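Local coordinates for metallo-beta-lactamase FIM-1 (Pseudomonas aeruginosa, PDB 6V3Q), which probably hydrolyses beta-lactam antibiotics to substituted beta-amino acids as a zinc-dependent class B enzyme, at residues 99-104 and 120-125; 135-140 and 194-199. All coordinates share one frame; numbering follows the deposited sequence.

From the N terminus, the chain reaches contact 1 first: strand 99-102 runs into helix 104-108 and returns as strand 120-121, so residues 99-104 and 120-125 close a short beta-alpha-beta loop at the edge of one sheet. Contact 2 opens only afterwards, at strand 137-139 of the second sheet, and closes 53 intervening residues later at the end of helix 185-195. The two loops therefore follow in series, neither nested nor crossed. They are joined by packing: L122 CD1 lies 3.8 Å from I138 CG2, and F124 reaches I138, F139 and D140. Contact 1 thus borders one face of strand 137-139, while contact 2 covers the other.

Contact 1: 99-104 and 120-125; sequences VTYAAA and HDLIFD
Y101 and H120 are bridge partners on parallel strands, and both side chains leave the sheet on the same face. Their rings meet obliquely, with centroids 5.3 Å apart and planes inclined by 32°, so the pair qualifies as neither a stack nor an edge-to-face contact. H120 ND1 sits above one face of the tyrosine ring, displaced toward its rim, while Y101 CD1 lies 3.7 Å from H120 CB. V99 CG1 reaches the imidazole obliquely, 3.7 Å from H120 ND1. On the other flank of Y101, L122 CD2 approaches Y101 CB at 3.6 Å, the two side chains crossing at about a right angle. With chi1 at -70°, L122 CG lies beside its own backbone N, over the A102 carbonyl. Three backbone bonds fix the register: H120 N to T100 O, A102 N to H120 O, and L122 N to A102 O at 2.9 Å. On the opposite face, D121 OD1 is bonded to N107 ND2 of the crossover helix. H120 ND1 is buried here with no partner in the model; across the two segments the imidazole makes packing contacts with V99 CG1 and the Y101 ring, while the polar cohesion of this edge-strand pair runs through the backbone.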
loop_
_atom_site.group_PDB
_atom_site.type_symbol
_atom_site.label_atom_id
_atom_site.label_comp_id
_atom_site.label_asym_id
_atom_site.label_seq_id
_atom_site.Cartn_x
_atom_site.Cartn_y
_atom_site.Cartn_z
ATOM N N VAL A 99 8.606 -15.448 -26.371
ATOM C CA VAL A 99 8.763 -16.838 -25.952
ATOM C C VAL A 99 8.760 -16.869 -24.429
ATOM O O VAL A 99 9.630 -16.274 -23.786
ATOM C CB VAL A 99 10.053 -17.449 -26.518
ATOM C CG1 VAL A 99 10.059 -18.956 -26.303
ATOM C CG2 VAL A 99 10.205 -17.107 -27.996
ATOM N N THR A 100 7.774 -17.550 -23.848
ATOM C CA THR A 100 7.544 -17.517 -22.412
ATOM C C THR A 100 7.830 -18.877 -21.790
ATOM O O THR A 100 7.484 -19.918 -22.359
ATOM C CB THR A 100 6.108 -17.091 -22.099
ATOM O OG1 THR A 100 5.193 -18.051 -22.643
ATOM C CG2 THR A 100 5.820 -15.728 -22.706
ATOM N N TYR A 101 8.462 -18.858 -20.619
ATOM C CA TYR A 101 8.806 -20.063 -19.880
ATOM C C TYR A 101 8.309 -19.953 -18.445
ATOM O O TYR A 101 8.240 -18.861 -17.874
ATOM C CB TYR A 101 10.321 -20.309 -19.855
ATOM C CG TYR A 101 10.955 -20.582 -21.199
ATOM C CD1 TYR A 101 11.243 -21.879 -21.600
ATOM C CD2 TYR A 101 11.290 -19.543 -22.055
ATOM C CE1 TYR A 101 11.835 -22.134 -22.824
ATOM C CE2 TYR A 101 11.881 -19.787 -23.280
ATOM C CZ TYR A 101 12.152 -21.084 -23.659
ATOM O OH TYR A 101 12.740 -21.330 -24.878
ATOM N N ALA A 102 7.979 -21.102 -17.863
ATOM C CA ALA A 102 7.672 -21.187 -16.443
ATOM C C ALA A 102 7.850 -22.630 -16.003
ATOM O O ALA A 102 7.907 -23.547 -16.828
ATOM C CB ALA A 102 6.255 -20.697 -16.132
ATOM N N ALA A 103 7.949 -22.820 -14.688
ATOM C CA ALA A 103 8.003 -24.165 -14.136
ATOM C C ALA A 103 6.740 -24.928 -14.511
ATOM O O ALA A 103 5.661 -24.342 -14.636
ATOM C CB ALA A 103 8.154 -24.110 -12.615
ATOM N N ALA A 104 6.886 -26.241 -14.719
ATOM C CA ALA A 104 5.738 -27.055 -15.112
ATOM C C ALA A 104 4.600 -26.909 -14.114
ATOM O O ALA A 104 3.429 -26.811 -14.499
ATOM C CB ALA A 104 6.151 -28.521 -15.249
ATOM N N HIS A 120 5.932 -22.582 -22.620
ATOM C CA HIS A 120 6.863 -23.694 -22.493
ATOM C C HIS A 120 7.096 -24.028 -21.027
ATOM O O HIS A 120 7.188 -23.131 -20.181
ATOM C CB HIS A 120 8.206 -23.373 -23.161
ATOM C CG HIS A 120 8.117 -23.189 -24.645
ATOM N ND1 HIS A 120 8.243 -21.959 -25.252
ATOM C CD2 HIS A 120 7.919 -24.083 -25.642
ATOM C CE1 HIS A 120 8.126 -22.101 -26.560
ATOM N NE2 HIS A 120 7.927 -23.381 -26.823
ATOM N N ASP A 121 7.188 -25.325 -20.735
ATOM C CA ASP A 121 7.628 -25.780 -19.425
ATOM C C ASP A 121 9.148 -25.797 -19.382
ATOM O O ASP A 121 9.796 -26.278 -20.317
ATOM C CB ASP A 121 7.082 -27.176 -19.121
ATOM C CG ASP A 121 5.574 -27.207 -19.030
ATOM O OD1 ASP A 121 4.953 -26.129 -19.123
ATOM O OD2 ASP A 121 5.011 -28.310 -18.867
ATOM N N LEU A 122 9.715 -25.264 -18.305
ATOM C CA LEU A 122 11.154 -25.354 -18.112
ATOM C C LEU A 122 11.561 -26.804 -17.875
ATOM O O LEU A 122 10.831 -27.587 -17.263
ATOM C CB LEU A 122 11.590 -24.476 -16.938
ATOM C CG LEU A 122 11.503 -22.961 -17.143
ATOM C CD1 LEU A 122 11.596 -22.224 -15.818
ATOM C CD2 LEU A 122 12.597 -22.492 -18.088
ATOM N N ILE A 123 12.736 -27.164 -18.382
ATOM C CA ILE A 123 13.280 -28.508 -18.229
ATOM C C ILE A 123 14.558 -28.389 -17.410
ATOM O O ILE A 123 15.582 -27.905 -17.908
ATOM C CB ILE A 123 13.543 -29.190 -19.580
ATOM C CG1 ILE A 123 12.240 -29.312 -20.375
ATOM C CG2 ILE A 123 14.166 -30.563 -19.374
ATOM C CD1 ILE A 123 12.336 -30.213 -21.587
ATOM N N PHE A 124 14.499 -28.825 -16.157
ATOM C CA PHE A 124 15.631 -28.737 -15.250
ATOM C C PHE A 124 16.488 -29.992 -15.335
ATOM O O PHE A 124 15.992 -31.091 -15.597
ATOM C CB PHE A 124 15.156 -28.535 -13.811
ATOM C CG PHE A 124 14.514 -27.199 -13.565
ATOM C CD1 PHE A 124 13.136 -27.057 -13.583
ATOM C CD2 PHE A 124 15.292 -26.082 -13.312
ATOM C CE1 PHE A 124 12.547 -25.824 -13.357
ATOM C CE2 PHE A 124 14.710 -24.848 -13.084
ATOM C CZ PHE A 124 13.337 -24.720 -13.107
ATOM N N ASP A 125 17.788 -29.817 -15.114
ATOM C CA ASP A 125 18.708 -30.940 -15.081
ATOM C C ASP A 125 18.751 -31.515 -13.664
ATOM O O ASP A 125 18.036 -31.067 -12.765
ATOM C CB ASP A 125 20.091 -30.513 -15.582
ATOM C CG ASP A 125 20.757 -29.468 -14.690
ATOM O OD1 ASP A 125 21.928 -29.126 -14.965
ATOM O OD2 ASP A 125 20.133 -29.000 -13.714
HETATM O O HOH W 1 9.170 -27.008 -15.261
#

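Contact 2: 135-140 and 194-199; sequences PLVIFD and QRFAEA
F196, whose ring packs against V137 and F139, has its backbone O gripped by two groups: R212 NH1, and A199 N through a weak bond of 3.4 Å. Since R212 NH1 also binds A199 O, the turn leaving helix 185-195 is tied at both ends. F196 is the first residue to leave helical geometry, and its ring reaches strand 137-139. There it meets V137 CG1 at its edge, in the ring plane, with F196 CE1 4.0 Å from that methyl. F139 CB approaches the same ring obliquely, 4.0 Å from F196 CZ.

R195, the last helical residue, takes a different path. An extended chi1 (176°, CG opposite the backbone N) lays its CB and CG methylenes over F139; a bend at chi2 then brings the guanidinium against V137. The evidence for a CH-pi contact is clear: R195 CG stands 3.9 Å from the centroid of the F139 ring and only 15° off its normal. The same CG also lies over the centre of the F196 ring, so one methylene fills the corner between two aromatic faces. The guanidinium does not stack on F139, the two planes being 68° apart; instead R195 NH2 comes within 3.5 Å of V137 CG1, the side chains crossing at about a right angle. The two segments share no polar bond: aliphatic-aromatic packing holds them, with the charged guanidinium lying against a valine methyl.

V137 and F139 point toward the helix end, whereas L136 touches I48 and V50 of the other sheet and I138 touches L122. Such alternation, one strand face against a helix and the other against the facing sheet, is the layering of the alpha-beta/beta-alpha sandwich that defines the metallo-beta-lactamase fold.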
loop_
_atom_site.group_PDB
_atom_site.type_symbol
_atom_site.label_atom_id
_atom_site.label_comp_id
_atom_site.label_asym_id
_atom_site.label_seq_id
_atom_site.Cartn_x
_atom_site.Cartn_y
_atom_site.Cartn_z
ATOM N N PRO A 135 22.473 -15.550 -20.235
ATOM C CA PRO A 135 23.276 -15.831 -19.039
ATOM C C PRO A 135 22.507 -16.030 -17.734
ATOM O O PRO A 135 23.154 -16.209 -16.706
ATOM C CB PRO A 135 24.163 -14.590 -18.929
ATOM C CG PRO A 135 23.419 -13.489 -19.656
ATOM C CD PRO A 135 22.270 -14.102 -20.414
ATOM N N LEU A 136 21.177 -16.011 -17.761
ATOM C CA LEU A 136 20.430 -16.349 -16.557
ATOM C C LEU A 136 20.660 -17.814 -16.207
ATOM O O LEU A 136 20.716 -18.677 -17.086
ATOM C CB LEU A 136 18.926 -16.098 -16.736
ATOM C CG LEU A 136 18.314 -14.819 -17.308
ATOM C CD1 LEU A 136 16.796 -14.836 -17.121
ATOM C CD2 LEU A 136 18.901 -13.554 -16.706
ATOM N N VAL A 137 20.811 -18.091 -14.918
ATOM C CA VAL A 137 20.676 -19.445 -14.397
ATOM C C VAL A 137 19.334 -19.516 -13.685
ATOM O O VAL A 137 19.109 -18.815 -12.690
ATOM C CB VAL A 137 21.830 -19.828 -13.459
ATOM C CG1 VAL A 137 21.545 -21.174 -12.800
ATOM C CG2 VAL A 137 23.140 -19.894 -14.228
ATOM N N ILE A 138 18.430 -20.330 -14.214
ATOM C CA ILE A 138 17.129 -20.549 -13.598
ATOM C C ILE A 138 17.249 -21.770 -12.697
ATOM O O ILE A 138 17.609 -22.858 -13.160
ATOM C CB ILE A 138 16.033 -20.736 -14.656
ATOM C CG1 ILE A 138 15.948 -19.496 -15.554
ATOM C CG2 ILE A 138 14.695 -21.001 -13.984
ATOM C CD1 ILE A 138 15.168 -19.711 -16.826
ATOM N N PHE A 139 16.952 -21.587 -11.416
ATOM C CA PHE A 139 17.198 -22.589 -10.392
ATOM C C PHE A 139 15.902 -22.915 -9.665
ATOM O O PHE A 139 15.107 -22.020 -9.360
ATOM C CB PHE A 139 18.257 -22.086 -9.403
ATOM C CG PHE A 139 18.587 -23.058 -8.308
ATOM C CD1 PHE A 139 19.286 -24.221 -8.581
ATOM C CD2 PHE A 139 18.215 -22.799 -6.999
ATOM C CE1 PHE A 139 19.595 -25.119 -7.568
ATOM C CE2 PHE A 139 18.520 -23.691 -5.984
ATOM C CZ PHE A 139 19.212 -24.848 -6.271
ATOM N N ASP A 140 15.693 -24.204 -9.394
ATOM C CA ASP A 140 14.502 -24.683 -8.701
ATOM C C ASP A 140 14.882 -25.135 -7.298
ATOM O O ASP A 140 15.467 -26.217 -7.133
ATOM C CB ASP A 140 13.854 -25.833 -9.478
ATOM C CG ASP A 140 12.615 -26.384 -8.789
ATOM O OD1 ASP A 140 12.045 -25.695 -7.915
ATOM O OD2 ASP A 140 12.205 -27.518 -9.117
ATOM N N GLN A 194 23.313 -21.390 -1.267
ATOM C CA GLN A 194 24.430 -22.283 -1.538
ATOM C C GLN A 194 24.696 -22.422 -3.031
ATOM O O GLN A 194 25.849 -22.608 -3.438
ATOM C CB GLN A 194 24.169 -23.653 -0.910
ATOM C CG GLN A 194 25.390 -24.553 -0.871
ATOM C CD GLN A 194 25.139 -25.830 -0.095
ATOM O OE1 GLN A 194 24.240 -25.894 0.743
ATOM N NE2 GLN A 194 25.932 -26.859 -0.373
ATOM N N ARG A 195 23.651 -22.338 -3.860
ATOM C CA ARG A 195 23.850 -22.411 -5.304
ATOM C C ARG A 195 24.555 -21.166 -5.832
ATOM O O ARG A 195 25.440 -21.263 -6.692
ATOM C CB ARG A 195 22.507 -22.612 -6.008
ATOM C CG ARG A 195 22.589 -22.607 -7.526
ATOM C CD ARG A 195 23.551 -23.668 -8.046
ATOM N NE ARG A 195 23.555 -23.727 -9.504
ATOM C CZ ARG A 195 24.248 -22.901 -10.281
ATOM N NH1 ARG A 195 24.994 -21.941 -9.743
ATOM N NH2 ARG A 195 24.193 -23.031 -11.599
ATOM N N PHE A 196 24.178 -19.993 -5.333
ATOM C CA PHE A 196 24.822 -18.736 -5.705
ATOM C C PHE A 196 25.565 -18.177 -4.494
ATOM O O PHE A 196 25.222 -17.123 -3.951
ATOM C CB PHE A 196 23.793 -17.741 -6.240
ATOM C CG PHE A 196 22.893 -18.304 -7.303
ATOM C CD1 PHE A 196 23.385 -18.600 -8.565
ATOM C CD2 PHE A 196 21.552 -18.526 -7.044
ATOM C CE1 PHE A 196 22.556 -19.117 -9.546
ATOM C CE2 PHE A 196 20.716 -19.042 -8.019
ATOM C CZ PHE A 196 21.218 -19.337 -9.272
ATOM N N ALA A 197 26.608 -18.902 -4.078
ATOM C CA ALA A 197 27.335 -18.568 -2.858
ATOM C C ALA A 197 28.105 -17.258 -2.960
ATOM O O ALA A 197 28.469 -16.690 -1.925
ATOM C CB ALA A 197 28.297 -19.702 -2.502
ATOM N N GLU A 198 28.364 -16.767 -4.173
ATOM C CA GLU A 198 29.173 -15.569 -4.349
ATOM C C GLU A 198 28.352 -14.304 -4.548
ATOM O O GLU A 198 28.873 -13.207 -4.322
ATOM C CB GLU A 198 30.120 -15.736 -5.543
ATOM C CG GLU A 198 31.036 -16.942 -5.435
ATOM C CD GLU A 198 32.141 -16.929 -6.471
ATOM O OE1 GLU A 198 33.054 -17.774 -6.375
ATOM O OE2 GLU A 198 32.101 -16.074 -7.380
ATOM N N ALA A 199 27.094 -14.429 -4.964
ATOM C CA ALA A 199 26.298 -13.254 -5.290
ATOM C C ALA A 199 26.080 -12.389 -4.055
ATOM O O ALA A 199 25.683 -12.883 -2.994
ATOM C CB ALA A 199 24.957 -13.673 -5.891
#